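Local atomic coordinates of fibrillarin-like rRNA/tRNA 2'-O-methyltransferase (Aeropyrum pernix, PDB entry 4DF3), a protein that probably methylates ribose 2'-hydroxyls in rRNA and tRNA, using S-adenosylmethionine as methyl donor and a guide RNA to select the site. Residues A[32-37]-A[124-128]; A[81-87]-A[105-109]; A[150-154]-A[178-182]. The protein carries 2 engineered substitutions. One frame throughout, in Å; residues are numbered along the deposited sequence.

Contact 1: residues A[32-37]-A[124-128]; sequences NLVPGQ and DRRNI
Val-34 and Arg-125 mark the closest passage of two irregular loops, their CA atoms 7.0 Å apart, with a type II turn running from Val-34 to Gln-37 and a type I turn from Arg-125 to Ile-128. Much of the contact is made by carbon packed on polar groups. Val-34 CG2 lies over one face of the Arg-125 guanidinium and also approaches Asp-124 O at 3.6 Å. The arginine reaches this place because its chain is extended from CG to NE (chi3 177°). Its NH1 passes 3.6 Å from Leu-33 CB on the way to Asp-97, with which it forms a salt bridge, and to Ser-96. Leu-33 and Asn-127 meet from opposite directions, with Leu-33 CD2 resting 3.5 Å from Asn-127 ND2. The amide of Asn-127 is held by Ser-96 and Gly-100. The Asn-32 amide and Arg-125 guanidinium planes are 6° apart, with Asn-32 OD1 3.2 Å from Arg-125 NH2. Asn-32 OD1 takes the Val-34 N-H at 3.0 Å from above its carbonyl plane, whereas ND2 gives a bond to Gln-37 O in that oxygen's carbonyl plane and another to Glu-51. These bonds fix the amide and close the loop on itself. At the exposed margin, Gln-37 NE2 and Asp-124 OD2 are modelled too close and at a poor angle, a doubtful pairing. The Asx turn at Asn-32 thus shapes a loop leaving the N-terminal antiparallel sheet, and the contact docks it on the loop before strand 128-132 of the Rossmann-like methyltransferase domain.

Contact 2: residues A[81-87]-A[105-109]; sequences ILYLGIA and IYGVE. With SAM (S-adenosylmethionine), chain C.
Ile-81 to Leu-84 pair in parallel with Ile-105 to Val-108 in the beta-alpha-beta unit that opens the Rossmann-like sheet, and the ends of both strands form part of the S-adenosylmethionine pocket. Bonds alternate from strand to strand: Tyr-106 N to Ile-81 O (2.7 Å), Tyr-83 N to Tyr-106 O, and Val-108 N to Tyr-83 O, each nearly straight. At the strand end Val-108 O accepts two donors, Gly-85 N in its carbonyl plane at 2.8 Å and Ile-86 N from above that plane at 3.2 Å, which fixes the start of the loop. On one side of the sheet Val-108 CG2 meets the methyls of Leu-82 and Leu-84, the latter side chain lying alongside it. On the other, Ile-86 sets CG2 3.5 Å from Gly-107 C, and any CB on that glycine would strike Ile-86 CD1; Ile-86 CB also lies 3.9 Å above one face of the Tyr-83 ring, offset toward the rim. Gly-85 O accepts from the cofactor's amino group, SAM N, at 3.1 Å; this nitrogen sits at the Tyr-83 ring edge, its very short bond to OH being of doubtful length. Glu-109, bent at chi2 (54°), curls its carboxylate back to the ribose: OE1 accepts from O3' at 2.7 Å and OE2 from O2' at 2.6 Å. OE1 also takes a weak bond from Ala-87 N, and Ala-111 N donates to OE2. With an alanine in place of Glu-109, O2' and O3' would probably lose both acceptors, and Ala-87 N its weak one. This bidentate grip is consistent with recognition of the ribose diol.

Contact 3: residues A[150-154]-A[178-182]; sequences GLYAD and MLMAI. With SAM (S-adenosylmethionine), chain C.
A water joins Asp-154 and Ala-181 just where the direct backbone pairing stops, donating to Asp-154 OD2 at 2.7 Å and to Ala-181 O at 3.1 Å. Beside this bridge Ala-181 CB packs 3.7 Å from the same OD2. The other carboxylate oxygen, OD1, forms a salt bridge with Lys-61 and accepts a weak bond from the amino group of S-adenosylmethionine. With CG swung anti to the backbone N (chi1 -173°), the carboxylate lies between its lysine, the cofactor and the neighbouring strand. Behind the site the strands run parallel, joined by Leu-179 N to Leu-151 O, Ala-153 N to Leu-179 O (2.8 Å) and Ala-181 N to Ala-153 O. Tyr-152 and Leu-179 share one side of the sheet: Tyr-152 CD1 touches Leu-179 CB at 3.6 Å, and Leu-179 CD1 sits at the ring edge, in its plane. On the reverse side Ala-153 CB meets Met-180 CG at 4.1 Å, beneath helix 160-171. This helix makes the beta-alpha-beta crossover between the two strands, and a cofactor-binding residue just past a strand's C-terminal end is the usual arrangement of Rossmann-fold methyltransferases.

In the fold
From the N terminus, loop 32-37 follows strand 26-31 of the antiparallel sheet, and contact 1 closes across 86 intervening residues when 124-128 comes alongside it. Contact 2 is nested inside that long loop, closing the short span around helix 90-99. The two meet where Asn-127 O approaches Ile-105 N at 2.9 Å, bringing strand 128-132 onto the outer side of strand 104-109. Contact 3 follows in series, closing the span that holds helix 160-171. Strands 80-84 and 148-153 are neighbours, so contacts 2 and 3 lie in the same mixed sheet and both reach the cofactor, whereas contact 1 ties the N-terminal sheet to that sheet's edge at its outermost strand, 128-132.

Contact 1: residues A[32-37]-A[124-128]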
# COMPACT_ATOMS: atom_id res chain seq x y z
N ASN A 32 -10.86 -9.28 7.73
CA ASN A 32 -10.17 -10.36 7.06
C ASN A 32 -10.98 -10.90 5.86
O ASN A 32 -12.08 -11.46 6.04
CB ASN A 32 -9.79 -11.46 8.07
CG ASN A 32 -8.69 -12.40 7.53
OD1 ASN A 32 -8.36 -12.35 6.34
ND2 ASN A 32 -8.08 -13.22 8.41
N LEU A 33 -10.45 -10.75 4.64
CA LEU A 33 -11.14 -11.38 3.47
C LEU A 33 -11.12 -12.90 3.54
O LEU A 33 -11.93 -13.56 2.87
CB LEU A 33 -10.48 -10.99 2.16
CG LEU A 33 -11.22 -11.27 0.86
CD1 LEU A 33 -12.56 -10.53 0.80
CD2 LEU A 33 -10.30 -10.81 -0.31
N VAL A 34 -10.13 -13.46 4.25
CA VAL A 34 -10.01 -14.93 4.35
C VAL A 34 -9.94 -15.33 5.82
O VAL A 34 -8.83 -15.57 6.33
CB VAL A 34 -8.76 -15.45 3.66
CG1 VAL A 34 -8.83 -17.03 3.65
CG2 VAL A 34 -8.74 -14.97 2.25
N PRO A 35 -11.11 -15.30 6.49
CA PRO A 35 -11.20 -15.46 7.93
C PRO A 35 -10.54 -16.77 8.26
O PRO A 35 -10.73 -17.72 7.51
CB PRO A 35 -12.71 -15.51 8.20
CG PRO A 35 -13.36 -15.01 7.04
CD PRO A 35 -12.44 -15.04 5.89
N GLY A 36 -9.71 -16.79 9.31
CA GLY A 36 -8.88 -17.95 9.67
C GLY A 36 -7.43 -17.94 9.16
O GLY A 36 -6.64 -18.81 9.52
N GLN A 37 -7.07 -16.98 8.31
CA GLN A 37 -5.72 -16.97 7.74
C GLN A 37 -4.92 -15.74 8.14
O GLN A 37 -5.45 -14.63 8.23
CB GLN A 37 -5.75 -17.14 6.20
CG GLN A 37 -6.65 -18.29 5.71
CD GLN A 37 -5.90 -19.59 5.28
OE1 GLN A 37 -4.81 -19.90 5.78
NE2 GLN A 37 -6.51 -20.34 4.38
N ASP A 124 -4.64 -18.29 -1.03
CA ASP A 124 -6.09 -18.32 -0.84
C ASP A 124 -6.71 -16.92 -1.03
O ASP A 124 -7.92 -16.73 -0.83
CB ASP A 124 -6.46 -18.82 0.57
CG ASP A 124 -6.11 -20.31 0.82
OD1 ASP A 124 -6.00 -21.15 -0.09
OD2 ASP A 124 -5.99 -20.64 2.00
N ARG A 125 -5.90 -15.94 -1.41
CA ARG A 125 -6.47 -14.58 -1.67
C ARG A 125 -6.57 -14.38 -3.15
O ARG A 125 -5.58 -14.02 -3.81
CB ARG A 125 -5.54 -13.49 -1.16
CG ARG A 125 -5.61 -13.35 0.22
CD ARG A 125 -4.94 -12.11 0.67
NE ARG A 125 -5.17 -12.10 2.13
CZ ARG A 125 -6.11 -11.38 2.75
NH1 ARG A 125 -6.87 -10.61 2.04
NH2 ARG A 125 -6.27 -11.43 4.11
N ARG A 126 -7.75 -14.59 -3.68
CA ARG A 126 -7.86 -14.70 -5.09
C ARG A 126 -8.10 -13.38 -5.79
O ARG A 126 -8.35 -13.36 -6.98
CB ARG A 126 -8.91 -15.74 -5.40
CG ARG A 126 -8.36 -17.06 -4.96
CD ARG A 126 -9.39 -18.11 -4.97
NE ARG A 126 -8.80 -19.29 -4.37
CZ ARG A 126 -9.43 -20.45 -4.24
NH1 ARG A 126 -10.68 -20.55 -4.66
NH2 ARG A 126 -8.82 -21.47 -3.66
N ASN A 127 -7.99 -12.26 -5.05
CA ASN A 127 -8.06 -10.97 -5.68
C ASN A 127 -6.65 -10.38 -5.78
O ASN A 127 -6.50 -9.21 -6.12
CB ASN A 127 -9.05 -10.03 -4.95
CG ASN A 127 -8.60 -9.69 -3.56
OD1 ASN A 127 -7.67 -10.24 -3.06
ND2 ASN A 127 -9.27 -8.75 -2.93
N ILE A 128 -5.63 -11.18 -5.48
CA ILE A 128 -4.27 -10.77 -5.75
C ILE A 128 -3.71 -11.54 -6.95
O ILE A 128 -3.72 -12.81 -6.95
CB ILE A 128 -3.29 -10.90 -4.53
CG1 ILE A 128 -3.75 -10.05 -3.36
CG2 ILE A 128 -1.89 -10.53 -4.94
CD1 ILE A 128 -2.94 -10.35 -2.02

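Contact 2: residues A[81-87]-A[105-109]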
# COMPACT_ATOMS: atom_id res chain seq x y z
N ILE A 81 -5.70 -2.22 -8.68
CA ILE A 81 -4.49 -1.53 -8.20
C ILE A 81 -3.26 -2.16 -8.83
O ILE A 81 -3.10 -3.41 -8.82
CB ILE A 81 -4.37 -1.65 -6.65
CG1 ILE A 81 -5.51 -0.88 -5.95
CG2 ILE A 81 -3.05 -1.06 -6.15
CD1 ILE A 81 -5.61 -1.23 -4.49
N LEU A 82 -2.39 -1.33 -9.38
CA LEU A 82 -1.12 -1.85 -9.84
C LEU A 82 -0.13 -1.59 -8.70
O LEU A 82 0.13 -0.45 -8.32
CB LEU A 82 -0.65 -1.12 -11.10
CG LEU A 82 0.80 -1.42 -11.57
CD1 LEU A 82 0.94 -2.94 -11.80
CD2 LEU A 82 1.04 -0.64 -12.92
N TYR A 83 0.45 -2.67 -8.20
CA TYR A 83 1.35 -2.58 -7.03
C TYR A 83 2.78 -2.97 -7.45
O TYR A 83 3.02 -4.16 -7.77
CB TYR A 83 0.84 -3.52 -5.95
CG TYR A 83 1.46 -3.33 -4.57
CD1 TYR A 83 0.68 -3.39 -3.45
CD2 TYR A 83 2.84 -3.15 -4.40
CE1 TYR A 83 1.25 -3.33 -2.19
CE2 TYR A 83 3.44 -3.01 -3.11
CZ TYR A 83 2.63 -3.13 -2.03
OH TYR A 83 3.15 -3.05 -0.76
N LEU A 84 3.66 -1.97 -7.47
CA LEU A 84 5.04 -2.16 -7.92
C LEU A 84 5.86 -2.47 -6.69
O LEU A 84 5.97 -1.63 -5.77
CB LEU A 84 5.59 -0.95 -8.68
CG LEU A 84 4.81 -0.53 -9.96
CD1 LEU A 84 5.51 0.64 -10.63
CD2 LEU A 84 4.53 -1.67 -10.91
N GLY A 85 6.40 -3.70 -6.63
CA GLY A 85 7.25 -4.05 -5.48
C GLY A 85 6.47 -4.72 -4.36
O GLY A 85 6.68 -4.39 -3.17
N ILE A 86 5.61 -5.67 -4.70
CA ILE A 86 4.61 -6.20 -3.78
C ILE A 86 5.33 -7.04 -2.68
O ILE A 86 4.76 -7.23 -1.61
CB ILE A 86 3.42 -6.96 -4.52
CG1 ILE A 86 2.45 -7.58 -3.50
CG2 ILE A 86 3.93 -8.14 -5.38
CD1 ILE A 86 1.26 -8.32 -4.11
N ALA A 87 6.53 -7.55 -3.01
CA ALA A 87 7.28 -8.39 -2.05
C ALA A 87 6.44 -9.62 -1.61
O ALA A 87 5.81 -10.28 -2.43
CB ALA A 87 7.70 -7.50 -0.83
N ILE A 105 -5.49 -6.68 -7.01
CA ILE A 105 -4.13 -6.10 -6.96
C ILE A 105 -3.23 -6.85 -7.91
O ILE A 105 -3.03 -8.10 -7.76
CB ILE A 105 -3.53 -6.32 -5.61
CG1 ILE A 105 -4.31 -5.59 -4.58
CG2 ILE A 105 -2.06 -5.77 -5.57
CD1 ILE A 105 -4.00 -6.00 -3.31
N TYR A 106 -2.67 -6.12 -8.87
CA TYR A 106 -1.72 -6.71 -9.77
C TYR A 106 -0.38 -6.45 -9.14
O TYR A 106 0.06 -5.27 -9.03
CB TYR A 106 -1.79 -6.06 -11.14
CG TYR A 106 -3.09 -6.32 -11.85
CD1 TYR A 106 -3.25 -7.48 -12.67
CD2 TYR A 106 -4.10 -5.35 -11.83
CE1 TYR A 106 -4.46 -7.68 -13.39
CE2 TYR A 106 -5.30 -5.57 -12.51
CZ TYR A 106 -5.45 -6.74 -13.29
OH TYR A 106 -6.63 -6.96 -14.01
N GLY A 107 0.25 -7.53 -8.66
CA GLY A 107 1.45 -7.35 -7.84
C GLY A 107 2.70 -7.69 -8.58
O GLY A 107 2.99 -8.85 -8.79
N VAL A 108 3.47 -6.67 -8.93
CA VAL A 108 4.74 -6.85 -9.66
C VAL A 108 5.90 -7.00 -8.69
O VAL A 108 6.13 -6.17 -7.83
CB VAL A 108 4.97 -5.65 -10.62
CG1 VAL A 108 6.36 -5.77 -11.40
CG2 VAL A 108 3.79 -5.45 -11.54
N GLU A 109 6.72 -8.02 -8.91
CA GLU A 109 7.83 -8.36 -8.02
C GLU A 109 8.82 -9.10 -8.90
O GLU A 109 8.38 -10.04 -9.65
CB GLU A 109 7.34 -9.32 -6.91
CG GLU A 109 8.45 -9.98 -6.06
CD GLU A 109 9.38 -8.96 -5.46
OE1 GLU A 109 8.93 -7.99 -4.73
OE2 GLU A 109 10.59 -9.06 -5.78
N SAM C . 5.64 -3.05 -0.58
CA SAM C . 6.09 -4.13 0.34
C SAM C . 5.23 -4.02 1.60
O SAM C . 4.80 -2.91 1.99
OXT SAM C . 4.95 -5.03 2.23
CB SAM C . 7.60 -3.99 0.75
CG SAM C . 8.37 -3.87 -0.56
SD SAM C . 10.14 -4.24 -0.48
CE SAM C . 10.53 -2.62 0.23
C5' SAM C . 10.65 -3.93 -2.21
C4' SAM C . 10.43 -5.13 -3.14
O4' SAM C . 10.49 -4.77 -4.52
C3' SAM C . 11.42 -6.28 -3.01
O3' SAM C . 10.62 -7.42 -2.71
C2' SAM C . 12.21 -6.33 -4.33
O2' SAM C . 12.52 -7.65 -4.72
C1' SAM C . 11.24 -5.71 -5.32
N9 SAM C . 11.87 -4.92 -6.40
C8 SAM C . 13.00 -4.10 -6.39
N7 SAM C . 13.18 -3.59 -7.68
C5 SAM C . 12.21 -4.07 -8.47
C6 SAM C . 11.91 -3.86 -9.80
N6 SAM C . 12.66 -3.07 -10.66
N1 SAM C . 10.77 -4.54 -10.20
C2 SAM C . 9.94 -5.38 -9.48
N3 SAM C . 10.26 -5.56 -8.14
C4 SAM C . 11.38 -4.94 -7.70

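Contact 3: residues A[150-154]-A[178-182]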
# COMPACT_ATOMS: atom_id res chain seq x y z
N GLY A 150 -5.57 2.79 -9.24
CA GLY A 150 -4.48 3.34 -8.42
C GLY A 150 -3.17 2.59 -8.71
O GLY A 150 -3.18 1.43 -9.22
N LEU A 151 -2.09 3.24 -8.38
CA LEU A 151 -0.72 2.70 -8.59
C LEU A 151 -0.01 2.95 -7.27
O LEU A 151 0.06 4.04 -6.78
CB LEU A 151 -0.04 3.42 -9.75
CG LEU A 151 1.33 2.87 -10.16
CD1 LEU A 151 1.71 3.61 -11.45
CD2 LEU A 151 2.42 3.02 -9.12
N TYR A 152 0.50 1.85 -6.67
CA TYR A 152 1.19 1.94 -5.43
C TYR A 152 2.62 1.42 -5.70
O TYR A 152 2.79 0.33 -6.29
CB TYR A 152 0.51 1.00 -4.42
CG TYR A 152 1.15 1.09 -3.03
CD1 TYR A 152 0.66 1.99 -2.07
CD2 TYR A 152 2.25 0.25 -2.68
CE1 TYR A 152 1.27 2.04 -0.79
CE2 TYR A 152 2.87 0.32 -1.38
CZ TYR A 152 2.35 1.25 -0.47
OH TYR A 152 2.88 1.30 0.80
N ALA A 153 3.63 2.18 -5.27
CA ALA A 153 5.02 1.86 -5.67
C ALA A 153 5.89 1.86 -4.44
O ALA A 153 5.95 2.86 -3.74
CB ALA A 153 5.56 2.84 -6.72
N ASP A 154 6.57 0.74 -4.22
CA ASP A 154 7.56 0.64 -3.16
C ASP A 154 8.65 -0.32 -3.60
O ASP A 154 8.74 -1.41 -3.07
CB ASP A 154 6.90 0.15 -1.86
CG ASP A 154 7.86 0.18 -0.64
OD1 ASP A 154 7.49 -0.40 0.41
OD2 ASP A 154 9.00 0.72 -0.75
N MET A 178 -1.80 7.77 -7.13
CA MET A 178 -0.45 7.20 -7.14
C MET A 178 0.11 7.40 -5.76
O MET A 178 0.13 8.55 -5.24
CB MET A 178 0.42 8.00 -8.17
CG MET A 178 1.80 7.40 -8.54
SD MET A 178 2.95 7.43 -7.15
CE MET A 178 3.11 9.16 -6.93
N LEU A 179 0.45 6.30 -5.09
CA LEU A 179 1.10 6.38 -3.80
C LEU A 179 2.49 5.80 -3.99
O LEU A 179 2.66 4.69 -4.51
CB LEU A 179 0.34 5.52 -2.78
CG LEU A 179 -1.02 6.11 -2.35
CD1 LEU A 179 -1.87 4.94 -1.72
CD2 LEU A 179 -0.81 7.26 -1.31
N MET A 180 3.47 6.58 -3.58
CA MET A 180 4.92 6.18 -3.77
C MET A 180 5.70 6.33 -2.43
O MET A 180 5.71 7.40 -1.82
CB MET A 180 5.64 6.96 -4.90
CG MET A 180 7.02 6.33 -5.19
SD MET A 180 7.83 7.25 -6.53
CE MET A 180 8.63 8.62 -5.74
N ALA A 181 6.23 5.23 -1.93
CA ALA A 181 7.18 5.30 -0.80
C ALA A 181 8.54 5.75 -1.33
O ALA A 181 9.14 5.11 -2.20
CB ALA A 181 7.32 3.91 -0.17
N ILE A 182 9.05 6.84 -0.77
CA ILE A 182 10.31 7.43 -1.19
C ILE A 182 11.29 7.48 0.01
O ILE A 182 10.86 7.80 1.14
CB ILE A 182 10.05 8.89 -1.74
CG1 ILE A 182 11.34 9.47 -2.34
CG2 ILE A 182 9.44 9.83 -0.74
CD1 ILE A 182 11.06 10.84 -3.09
N SAM C . 5.64 -3.05 -0.58
CA SAM C . 6.09 -4.13 0.34
C SAM C . 5.23 -4.02 1.60
O SAM C . 4.80 -2.91 1.99
OXT SAM C . 4.95 -5.03 2.23
CB SAM C . 7.60 -3.99 0.75
CG SAM C . 8.37 -3.87 -0.56
SD SAM C . 10.14 -4.24 -0.48
CE SAM C . 10.53 -2.62 0.23
C5' SAM C . 10.65 -3.93 -2.21
C4' SAM C . 10.43 -5.13 -3.14
O4' SAM C . 10.49 -4.77 -4.52
C3' SAM C . 11.42 -6.28 -3.01
O3' SAM C . 10.62 -7.42 -2.71
C2' SAM C . 12.21 -6.33 -4.33
O2' SAM C . 12.52 -7.65 -4.72
C1' SAM C . 11.24 -5.71 -5.32
N9 SAM C . 11.87 -4.92 -6.40
C8 SAM C . 13.00 -4.10 -6.39
N7 SAM C . 13.18 -3.59 -7.68
C5 SAM C . 12.21 -4.07 -8.47
C6 SAM C . 11.91 -3.86 -9.80
N6 SAM C . 12.66 -3.07 -10.66
N1 SAM C . 10.77 -4.54 -10.20
C2 SAM C . 9.94 -5.38 -9.48
N3 SAM C . 10.26 -5.56 -8.14
C4 SAM C . 11.38 -4.94 -7.70
O HOH W 1 10.55 2.35 -2.23